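Local coordinates for protein Cog5 (Kluyveromyces lactis, PDB 4U6U) that probably serves, as the Cog5 subunit paired with Cog7, in the conserved oligomeric Golgi complex, a multisubunit tether acting before vesicle fusion at the Golgi, at residues M124-I135 / S188-C199; L146-L154 / N210-L220. The protein carries 7 engineered substitutions. All coordinates share one frame; numbering follows the deposited sequence.

Contact 1 of 2, residues M124-I135 / S188-C199. Engineered in segment 188-199: Ala197 (natural residue Glu), Ala198 (natural residue Glu).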
loop_
_atom_site.group_PDB
_atom_site.type_symbol
_atom_site.label_atom_id
_atom_site.label_comp_id
_atom_site.label_asym_id
_atom_site.label_seq_id
_atom_site.Cartn_x
_atom_site.Cartn_y
_atom_site.Cartn_z
ATOM N N MET B 124 17.086 12.234 5.045
ATOM C CA MET B 124 17.569 11.152 4.197
ATOM C C MET B 124 18.768 10.424 4.793
ATOM O O MET B 124 18.884 9.212 4.644
ATOM C CB MET B 124 17.915 11.672 2.806
ATOM C CG MET B 124 18.158 10.545 1.837
ATOM S SD MET B 124 16.607 9.732 1.389
ATOM C CE MET B 124 17.160 8.045 1.554
ATOM N N GLU B 125 19.705 11.165 5.379
ATOM C CA GLU B 125 20.845 10.541 6.061
ATOM C C GLU B 125 20.639 10.440 7.588
ATOM O O GLU B 125 21.093 9.486 8.213
ATOM C CB GLU B 125 22.147 11.282 5.737
ATOM C CG GLU B 125 22.677 11.007 4.324
ATOM C CD GLU B 125 23.736 9.902 4.285
ATOM O OE1 GLU B 125 23.859 9.236 3.233
ATOM O OE2 GLU B 125 24.447 9.702 5.295
ATOM N N ASN B 126 19.952 11.426 8.174
ATOM C CA ASN B 126 19.782 11.547 9.633
ATOM C C ASN B 126 18.828 10.513 10.221
ATOM O O ASN B 126 19.084 9.968 11.290
ATOM C CB ASN B 126 19.282 12.949 10.007
ATOM C CG ASN B 126 20.290 14.035 9.693
ATOM O OD1 ASN B 126 21.446 13.753 9.381
ATOM N ND2 ASN B 126 19.846 15.287 9.742
ATOM N N ASN B 127 17.710 10.285 9.538
ATOM C CA ASN B 127 16.727 9.295 9.963
ATOM C C ASN B 127 16.507 8.201 8.924
ATOM O O ASN B 127 15.441 8.136 8.321
ATOM C CB ASN B 127 15.383 9.976 10.244
ATOM C CG ASN B 127 15.112 10.152 11.717
ATOM O OD1 ASN B 127 14.741 9.199 12.411
ATOM N ND2 ASN B 127 15.277 11.381 12.205
ATOM N N PRO B 128 17.497 7.316 8.729
ATOM C CA PRO B 128 17.256 6.264 7.742
ATOM C C PRO B 128 16.261 5.273 8.302
ATOM O O PRO B 128 15.464 4.705 7.560
ATOM C CB PRO B 128 18.636 5.617 7.552
ATOM C CG PRO B 128 19.606 6.519 8.255
ATOM C CD PRO B 128 18.827 7.192 9.339
ATOM N N LYS B 129 16.313 5.082 9.616
ATOM C CA LYS B 129 15.427 4.137 10.281
ATOM C C LYS B 129 13.961 4.604 10.216
ATOM O O LYS B 129 13.051 3.785 10.070
ATOM C CB LYS B 129 15.895 3.929 11.724
ATOM C CG LYS B 129 17.388 3.626 11.795
ATOM C CD LYS B 129 17.885 3.442 13.217
ATOM C CE LYS B 129 19.407 3.502 13.263
ATOM N NZ LYS B 129 19.919 3.438 14.656
ATOM N N ARG B 130 13.739 5.917 10.284
ATOM C CA ARG B 130 12.386 6.461 10.170
ATOM C C ARG B 130 11.787 6.203 8.791
ATOM O O ARG B 130 10.668 5.717 8.672
ATOM C CB ARG B 130 12.376 7.966 10.459
ATOM C CG ARG B 130 11.052 8.635 10.094
ATOM C CD ARG B 130 10.709 9.811 10.997
ATOM N NE ARG B 130 9.501 10.498 10.534
ATOM C CZ ARG B 130 8.425 10.733 11.284
ATOM N NH1 ARG B 130 8.384 10.345 12.562
ATOM N NH2 ARG B 130 7.386 11.368 10.750
ATOM N N ILE B 131 12.561 6.513 7.757
ATOM C CA ILE B 131 12.138 6.365 6.363
ATOM C C ILE B 131 11.892 4.916 5.966
ATOM O O ILE B 131 10.934 4.629 5.245
ATOM C CB ILE B 131 13.181 6.999 5.406
ATOM C CG1 ILE B 131 13.129 8.526 5.543
ATOM C CG2 ILE B 131 12.931 6.597 3.959
ATOM C CD1 ILE B 131 14.177 9.242 4.770
ATOM N N VAL B 132 12.748 4.009 6.433
ATOM C CA VAL B 132 12.542 2.584 6.189
ATOM C C VAL B 132 11.173 2.159 6.711
ATOM O O VAL B 132 10.457 1.402 6.048
ATOM C CB VAL B 132 13.650 1.711 6.829
ATOM C CG1 VAL B 132 13.266 0.244 6.784
ATOM C CG2 VAL B 132 14.959 1.907 6.093
ATOM N N THR B 133 10.795 2.685 7.875
ATOM C CA THR B 133 9.505 2.344 8.471
ATOM C C THR B 133 8.369 2.824 7.564
ATOM O O THR B 133 7.403 2.094 7.333
ATOM C CB THR B 133 9.336 2.959 9.899
ATOM O OG1 THR B 133 10.502 2.695 10.691
ATOM C CG2 THR B 133 8.100 2.392 10.605
ATOM N N LEU B 134 8.502 4.041 7.038
ATOM C CA LEU B 134 7.523 4.587 6.103
ATOM C C LEU B 134 7.391 3.732 4.838
ATOM O O LEU B 134 6.278 3.453 4.385
ATOM C CB LEU B 134 7.887 6.022 5.726
ATOM C CG LEU B 134 7.357 7.152 6.613
ATOM C CD1 LEU B 134 6.015 6.769 7.214
ATOM C CD2 LEU B 134 8.364 7.559 7.687
ATOM N N ILE B 135 8.522 3.306 4.274
ATOM C CA ILE B 135 8.501 2.471 3.068
ATOM C C ILE B 135 7.749 1.169 3.296
ATOM O O ILE B 135 6.806 0.862 2.559
ATOM C CB ILE B 135 9.930 2.126 2.566
ATOM C CG1 ILE B 135 10.633 3.388 2.052
ATOM C CG2 ILE B 135 9.874 1.077 1.453
ATOM C CD1 ILE B 135 12.011 3.142 1.465
ATOM N N SER B 188 21.592 11.430 -2.471
ATOM C CA SER B 188 20.354 11.177 -1.733
ATOM C C SER B 188 19.589 10.039 -2.379
ATOM O O SER B 188 18.920 9.265 -1.705
ATOM C CB SER B 188 19.472 12.429 -1.689
ATOM O OG SER B 188 19.646 13.138 -0.475
ATOM N N ILE B 189 19.699 9.953 -3.697
ATOM C CA ILE B 189 19.063 8.897 -4.469
ATOM C C ILE B 189 19.840 7.591 -4.328
ATOM O O ILE B 189 19.252 6.502 -4.306
ATOM C CB ILE B 189 18.931 9.310 -5.947
ATOM C CG1 ILE B 189 17.932 10.460 -6.048
ATOM C CG2 ILE B 189 18.479 8.151 -6.823
ATOM C CD1 ILE B 189 17.559 10.803 -7.438
ATOM N N LEU B 190 21.160 7.712 -4.209
ATOM C CA LEU B 190 22.025 6.552 -4.015
ATOM C C LEU B 190 21.623 5.873 -2.716
ATOM O O LEU B 190 21.478 4.648 -2.657
ATOM C CB LEU B 190 23.505 6.975 -3.998
ATOM C CG LEU B 190 24.654 5.972 -3.808
ATOM C CD1 LEU B 190 25.020 5.819 -2.340
ATOM C CD2 LEU B 190 24.327 4.617 -4.424
ATOM N N THR B 191 21.418 6.686 -1.683
ATOM C CA THR B 191 21.058 6.171 -0.372
ATOM C C THR B 191 19.570 5.816 -0.243
ATOM O O THR B 191 19.212 5.102 0.674
ATOM C CB THR B 191 21.452 7.165 0.765
ATOM O OG1 THR B 191 20.533 8.264 0.806
ATOM C CG2 THR B 191 22.871 7.695 0.568
ATOM N N LEU B 192 18.709 6.308 -1.134
ATOM C CA LEU B 192 17.285 5.930 -1.100
ATOM C C LEU B 192 17.042 4.536 -1.656
ATOM O O LEU B 192 16.179 3.793 -1.181
ATOM C CB LEU B 192 16.413 6.933 -1.866
ATOM C CG LEU B 192 14.921 6.543 -1.882
ATOM C CD1 LEU B 192 14.370 6.503 -0.468
ATOM C CD2 LEU B 192 14.048 7.438 -2.745
ATOM N N GLN B 193 17.798 4.185 -2.681
ATOM C CA GLN B 193 17.614 2.909 -3.343
ATOM C C GLN B 193 18.227 1.764 -2.543
ATOM O O GLN B 193 18.147 0.610 -2.957
ATOM C CB GLN B 193 18.184 2.979 -4.758
ATOM C CG GLN B 193 19.684 2.982 -4.835
ATOM C CD GLN B 193 20.173 3.356 -6.221
ATOM O OE1 GLN B 193 19.378 3.685 -7.105
ATOM N NE2 GLN B 193 21.488 3.328 -6.414
ATOM N N ASN B 194 18.824 2.082 -1.393
ATOM C CA ASN B 194 19.563 1.077 -0.621
ATOM C C ASN B 194 18.915 0.047 0.347
ATOM O O ASN B 194 19.167 -1.131 0.100
ATOM C CB ASN B 194 20.661 1.801 0.170
ATOM C CG ASN B 194 21.915 2.036 -0.663
ATOM O OD1 ASN B 194 22.111 1.396 -1.699
ATOM N ND2 ASN B 194 22.764 2.959 -0.221
ATOM N N LEU B 195 18.110 0.310 1.395
ATOM C CA LEU B 195 17.147 1.367 1.771
ATOM C C LEU B 195 15.818 0.953 1.163
ATOM O O LEU B 195 14.915 0.564 1.899
ATOM C CB LEU B 195 17.531 2.782 1.390
ATOM C CG LEU B 195 17.095 3.792 2.471
ATOM C CD1 LEU B 195 15.583 4.051 2.497
ATOM C CD2 LEU B 195 17.586 3.359 3.855
ATOM N N MET B 196 15.666 1.033 -0.153
ATOM C CA MET B 196 14.477 0.436 -0.745
ATOM C C MET B 196 14.681 -1.069 -0.827
ATOM O O MET B 196 13.773 -1.847 -0.521
ATOM C CB MET B 196 14.154 1.016 -2.113
ATOM C CG MET B 196 13.313 2.273 -2.026
ATOM S SD MET B 196 12.658 2.827 -3.619
ATOM C CE MET B 196 11.489 1.527 -4.017
ATOM N N ALA B 197 15.881 -1.478 -1.228
ATOM C CA ALA B 197 16.220 -2.897 -1.303
ATOM C C ALA B 197 16.291 -3.538 0.088
ATOM O O ALA B 197 16.086 -4.740 0.229
ATOM C CB ALA B 197 17.532 -3.088 -2.042
ATOM N N ALA B 198 16.556 -2.726 1.110
ATOM C CA ALA B 198 16.705 -3.218 2.475
ATOM C C ALA B 198 15.362 -3.693 3.006
ATOM O O ALA B 198 15.289 -4.448 3.981
ATOM C CB ALA B 198 17.277 -2.139 3.374
ATOM N N CYS B 199 14.300 -3.236 2.356
ATOM C CA CYS B 199 12.946 -3.641 2.694
ATOM C C CYS B 199 12.516 -4.861 1.882
ATOM O O CYS B 199 12.264 -4.755 0.677
ATOM C CB CYS B 199 11.996 -2.474 2.478
ATOM S SG CYS B 199 12.527 -1.007 3.391
#
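In the all-helical C-terminal family region of Cog5, a broken helical stretch packs against the end of helix 175-192 and the loop after it through aliphatic and sulfur-bearing side chains: Met124 meets Ser188, Thr191 and Leu192, while Val132 and Ile135 meet Leu195, Met196 and Cys199. Met124 brings its CE methyl 3.7 Å from Leu192 CB. Its CG stands anti to the backbone N (chi1 -169°), and bends at chi2 and chi3 carry the chain past Thr191, which runs the opposite way; Met124 CG lies 3.5 Å from Thr191 OG1. That hydroxyl is already engaged within its own helix, donating to Ser188 O from above the carbonyl plane. No hydrogen bond crosses between the two segments, and the 534 Å² they bury is mainly apolar.

Segment 124-135 breaks at Asn127 between helices 122-126 and 128-141, and segment 188-199 runs off the end of helix 175-192 into a loop, where Leu195 has positive phi and is modelled after a cis peptide bond. Leu195 splays its two methyls over helix 128-141: CD2 lies 3.7 Å from Val132 CG2, and CD1 lies 3.8 Å from Ile135 CD1, with Ile131 CG2 also beside CD1. Ile135 and Leu195 cross at about a right angle. The same Ile135 CD1 reaches Met196 CG at 3.8 Å. At the end of a type I beta turn that starts at Met196, Cys199 SG rests 3.7 Å from Val132 CG1 and also meets Ile135 CG2. Ile131 and Leu192 also touch helix 92-118, at Leu114 and Cys118.

Contact 2 of 2, residues L146-L154 / N210-L220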
loop_
_atom_site.group_PDB
_atom_site.type_symbol
_atom_site.label_atom_id
_atom_site.label_comp_id
_atom_site.label_asym_id
_atom_site.label_seq_id
_atom_site.Cartn_x
_atom_site.Cartn_y
_atom_site.Cartn_z
ATOM N N LEU B 146 2.951 3.304 -2.762
ATOM C CA LEU B 146 4.359 3.489 -2.443
ATOM C C LEU B 146 5.130 3.897 -3.691
ATOM O O LEU B 146 6.023 4.747 -3.639
ATOM C CB LEU B 146 4.969 2.222 -1.855
ATOM C CG LEU B 146 6.489 2.314 -1.710
ATOM C CD1 LEU B 146 6.840 3.217 -0.533
ATOM C CD2 LEU B 146 7.111 0.945 -1.524
ATOM N N PHE B 147 4.764 3.307 -4.823
ATOM C CA PHE B 147 5.450 3.596 -6.074
ATOM C C PHE B 147 5.076 4.976 -6.618
ATOM O O PHE B 147 5.945 5.762 -6.995
ATOM C CB PHE B 147 5.122 2.514 -7.099
ATOM C CG PHE B 147 5.512 1.132 -6.661
ATOM C CD1 PHE B 147 6.508 0.943 -5.711
ATOM C CD2 PHE B 147 4.877 0.018 -7.188
ATOM C CE1 PHE B 147 6.870 -0.329 -5.304
ATOM C CE2 PHE B 147 5.235 -1.262 -6.785
ATOM C CZ PHE B 147 6.233 -1.433 -5.842
ATOM N N ASP B 148 3.778 5.272 -6.608
ATOM C CA ASP B 148 3.253 6.570 -7.018
ATOM C C ASP B 148 3.721 7.657 -6.081
ATOM O O ASP B 148 3.535 8.835 -6.351
ATOM C CB ASP B 148 1.733 6.535 -7.079
ATOM C CG ASP B 148 1.226 5.693 -8.238
ATOM O OD1 ASP B 148 2.064 5.025 -8.891
ATOM O OD2 ASP B 148 -0.002 5.677 -8.485
ATOM N N THR B 149 4.282 7.248 -4.951
ATOM C CA THR B 149 4.909 8.180 -4.035
ATOM C C THR B 149 6.382 8.285 -4.393
ATOM O O THR B 149 6.920 9.388 -4.489
ATOM C CB THR B 149 4.743 7.758 -2.561
ATOM O OG1 THR B 149 3.395 7.996 -2.150
ATOM C CG2 THR B 149 5.653 8.568 -1.652
ATOM N N ILE B 150 7.032 7.146 -4.616
ATOM C CA ILE B 150 8.436 7.171 -5.023
ATOM C C ILE B 150 8.532 7.848 -6.384
ATOM O O ILE B 150 9.436 8.656 -6.610
ATOM C CB ILE B 150 9.077 5.753 -5.050
ATOM C CG1 ILE B 150 9.910 5.514 -3.783
ATOM C CG2 ILE B 150 10.043 5.607 -6.202
ATOM C CD1 ILE B 150 9.254 5.959 -2.489
ATOM N N ASP B 151 7.578 7.549 -7.265
ATOM C CA ASP B 151 7.460 8.268 -8.529
ATOM C C ASP B 151 7.542 9.762 -8.308
ATOM O O ASP B 151 8.392 10.448 -8.888
ATOM C CB ASP B 151 6.146 7.937 -9.232
ATOM C CG ASP B 151 6.270 6.782 -10.194
ATOM O OD1 ASP B 151 7.416 6.405 -10.518
ATOM O OD2 ASP B 151 5.217 6.282 -10.651
ATOM N N LYS B 152 6.642 10.250 -7.460
ATOM C CA LYS B 152 6.508 11.673 -7.207
ATOM C C LYS B 152 7.768 12.267 -6.589
ATOM O O LYS B 152 8.182 13.357 -6.971
ATOM C CB LYS B 152 5.277 11.949 -6.320
ATOM C CG LYS B 152 3.953 11.941 -7.110
ATOM C CD LYS B 152 2.725 12.180 -6.244
ATOM C CE LYS B 152 1.444 12.041 -7.060
ATOM N NZ LYS B 152 0.251 11.884 -6.183
ATOM N N VAL B 153 8.389 11.544 -5.666
ATOM C CA VAL B 153 9.632 12.003 -5.043
ATOM C C VAL B 153 10.771 12.111 -6.046
ATOM O O VAL B 153 11.459 13.134 -6.116
ATOM C CB VAL B 153 10.085 11.068 -3.899
ATOM C CG1 VAL B 153 11.549 11.293 -3.585
ATOM C CG2 VAL B 153 9.243 11.288 -2.669
ATOM N N LEU B 154 10.963 11.047 -6.820
ATOM C CA LEU B 154 12.028 11.008 -7.806
ATOM C C LEU B 154 11.864 12.160 -8.790
ATOM O O LEU B 154 12.807 12.913 -9.053
ATOM C CB LEU B 154 12.024 9.665 -8.540
ATOM C CG LEU B 154 13.105 9.449 -9.601
ATOM C CD1 LEU B 154 14.481 9.553 -8.995
ATOM C CD2 LEU B 154 12.939 8.108 -10.286
ATOM N N ASN B 210 11.317 -4.598 -7.306
ATOM C CA ASN B 210 9.903 -4.653 -7.671
ATOM C C ASN B 210 9.421 -3.342 -8.300
ATOM O O ASN B 210 8.588 -3.335 -9.207
ATOM C CB ASN B 210 9.061 -4.996 -6.437
ATOM C CG ASN B 210 8.033 -6.076 -6.709
ATOM O OD1 ASN B 210 8.336 -7.094 -7.334
ATOM N ND2 ASN B 210 6.809 -5.860 -6.242
ATOM N N TYR B 211 9.914 -2.228 -7.773
ATOM C CA TYR B 211 9.649 -0.930 -8.370
ATOM C C TYR B 211 10.289 -0.871 -9.747
ATOM O O TYR B 211 9.627 -0.579 -10.738
ATOM C CB TYR B 211 10.183 0.193 -7.479
ATOM C CG TYR B 211 10.102 1.583 -8.081
ATOM C CD1 TYR B 211 8.892 2.259 -8.165
ATOM C CD2 TYR B 211 11.241 2.225 -8.539
ATOM C CE1 TYR B 211 8.816 3.523 -8.703
ATOM C CE2 TYR B 211 11.179 3.489 -9.078
ATOM C CZ TYR B 211 9.965 4.138 -9.162
ATOM O OH TYR B 211 9.907 5.408 -9.696
ATOM N N LEU B 212 11.580 -1.182 -9.801
ATOM C CA LEU B 212 12.342 -1.168 -11.047
ATOM C C LEU B 212 11.817 -2.129 -12.118
ATOM O O LEU B 212 12.062 -1.923 -13.310
ATOM C CB LEU B 212 13.805 -1.482 -10.746
ATOM C CG LEU B 212 14.463 -0.492 -9.793
ATOM C CD1 LEU B 212 15.864 -0.941 -9.476
ATOM C CD2 LEU B 212 14.473 0.896 -10.433
ATOM N N SER B 213 11.113 -3.178 -11.690
ATOM C CA SER B 213 10.499 -4.130 -12.619
ATOM C C SER B 213 9.243 -3.557 -13.281
ATOM O O SER B 213 9.011 -3.786 -14.465
ATOM C CB SER B 213 10.171 -5.457 -11.917
ATOM O OG SER B 213 9.085 -5.334 -11.020
ATOM N N GLN B 214 8.423 -2.834 -12.522
ATOM C CA GLN B 214 7.181 -2.274 -13.065
ATOM C C GLN B 214 7.417 -0.892 -13.673
ATOM O O GLN B 214 6.473 -0.161 -13.980
ATOM C CB GLN B 214 6.099 -2.210 -11.984
ATOM C CG GLN B 214 5.669 -3.583 -11.487
ATOM C CD GLN B 214 4.751 -3.519 -10.279
ATOM O OE1 GLN B 214 4.052 -2.525 -10.069
ATOM N NE2 GLN B 214 4.759 -4.579 -9.464
ATOM N N ARG B 215 8.692 -0.550 -13.838
ATOM C CA ARG B 215 9.103 0.690 -14.485
ATOM C C ARG B 215 10.135 0.408 -15.569
ATOM O O ARG B 215 10.766 -0.643 -15.579
ATOM C CB ARG B 215 9.707 1.664 -13.466
ATOM C CG ARG B 215 8.839 2.000 -12.262
ATOM C CD ARG B 215 8.062 3.274 -12.501
ATOM N NE ARG B 215 7.157 3.623 -11.409
ATOM C CZ ARG B 215 5.951 3.094 -11.243
ATOM N NH1 ARG B 215 5.513 2.173 -12.093
ATOM N NH2 ARG B 215 5.185 3.480 -10.228
ATOM N N LYS B 216 10.319 1.363 -16.468
ATOM C CA LYS B 216 11.362 1.258 -17.477
ATOM C C LYS B 216 12.699 1.076 -16.762
ATOM O O LYS B 216 13.544 0.266 -17.148
ATOM C CB LYS B 216 11.421 2.518 -18.356
ATOM C CG LYS B 216 10.193 2.829 -19.207
ATOM C CD LYS B 216 10.465 4.093 -20.020
ATOM C CE LYS B 216 9.330 4.445 -20.968
ATOM N NZ LYS B 216 9.658 5.655 -21.786
ATOM N N PHE B 217 12.820 1.824 -15.671
ATOM C CA PHE B 217 14.080 2.196 -15.046
ATOM C C PHE B 217 14.905 0.979 -14.663
ATOM O O PHE B 217 14.365 -0.105 -14.441
ATOM C CB PHE B 217 13.831 3.072 -13.792
ATOM C CG PHE B 217 12.577 3.951 -13.850
ATOM C CD1 PHE B 217 11.974 4.331 -15.052
ATOM C CD2 PHE B 217 12.012 4.412 -12.675
ATOM C CE1 PHE B 217 10.842 5.128 -15.076
ATOM C CE2 PHE B 217 10.879 5.220 -12.696
ATOM C CZ PHE B 217 10.296 5.578 -13.897
ATOM N N SER B 218 16.220 1.180 -14.596
ATOM C CA SER B 218 17.157 0.133 -14.205
ATOM C C SER B 218 17.684 0.403 -12.802
ATOM O O SER B 218 17.826 -0.508 -11.992
ATOM C CB SER B 218 18.320 0.032 -15.197
ATOM O OG SER B 218 19.244 1.094 -15.023
ATOM N N SER B 219 17.995 1.664 -12.530
ATOM C CA SER B 219 18.321 2.108 -11.182
ATOM C C SER B 219 17.646 3.458 -10.999
ATOM O O SER B 219 17.222 4.072 -11.978
ATOM C CB SER B 219 19.841 2.196 -10.949
ATOM O OG SER B 219 20.425 3.351 -11.527
ATOM N N LEU B 220 17.516 3.909 -9.758
ATOM C CA LEU B 220 16.962 5.232 -9.522
ATOM C C LEU B 220 17.916 6.293 -10.046
ATOM O O LEU B 220 17.482 7.287 -10.635
ATOM C CB LEU B 220 16.666 5.443 -8.041
ATOM C CG LEU B 220 15.596 4.513 -7.458
ATOM C CD1 LEU B 220 15.168 4.970 -6.070
ATOM C CD2 LEU B 220 14.397 4.437 -8.394
#
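Asp151 OD1 is gripped by two donors from the opposite segment, Tyr211 OH and Arg215 NE, both approaching from the same face of the carboxylate plane. Tyr211 OH donates to Asp151 OD1 at 2.8 Å on the anti side; Arg215 NE meets Asp151 OD1 at 2.9 Å on the syn side, with a bent N-H...O angle of 137°. The second carboxylate oxygen completes the salt bridge, Asp151 OD2 lying 2.8 Å from Arg215 NH2, with carboxylate and guanidinium planes 26° apart, which would tend to keep Asp151 ionised. Asp148 OD1 adds a long ion pair, probably weak in effect, to the same NH2, making a three-residue salt-bridge network.

This network joins helix 143-167 to the short helix 207-213 and the loop after it, within the helical C-terminal region. Tyr211 is a knob in a hole formed by Phe147, Ile150, Asp151 and Leu154. With chi1 at 173°, trans to the backbone N, the Tyr211 ring extends toward helix 143-167. Ile150 CG2 sits over one ring face in a CH-pi contact, 3.6 Å from the centroid, and Arg215 CG lies over the opposite face, toward its rim. The Phe147 and Tyr211 rings meet obliquely, their centroids 5.7 Å apart. Gln214 crosses Phe147 nearly at a right angle, bringing OE1 near CE2. Past Tyr211, Leu154 CD2 approaches Phe217 CE2 and Leu220 CD2, extending the apolar side to the start of helix 220-241. Within the loop, Arg215 CB lies 3.5 Å above the centre of the Phe217 ring.

Overall arrangement
From the N terminus, the chain passes through helices 11-47, 61-81 and 92-118 before reaching segment 124-135. Contact 1 closes a loop of 52 residues, mostly helical, when the end of helix 175-192 and its following loop return to helices 122-126 and 128-141. Segment 146-154 lies inside that loop and its partner 210-220 beyond it, so contact 2, closing 55 residues, 34 of them helical, crosses contact 1 instead of nesting. Their centres are about 14 Å apart, and they touch directly: Ile189 packs on Leu154 and Leu220, and Met196 on Ile150. Gln193 OE1 probably accepts a weak hydrogen bond from Leu220 N. Together they tie helices 128-141, 143-167, 175-192 and 207-213 to the start of helix 220-241.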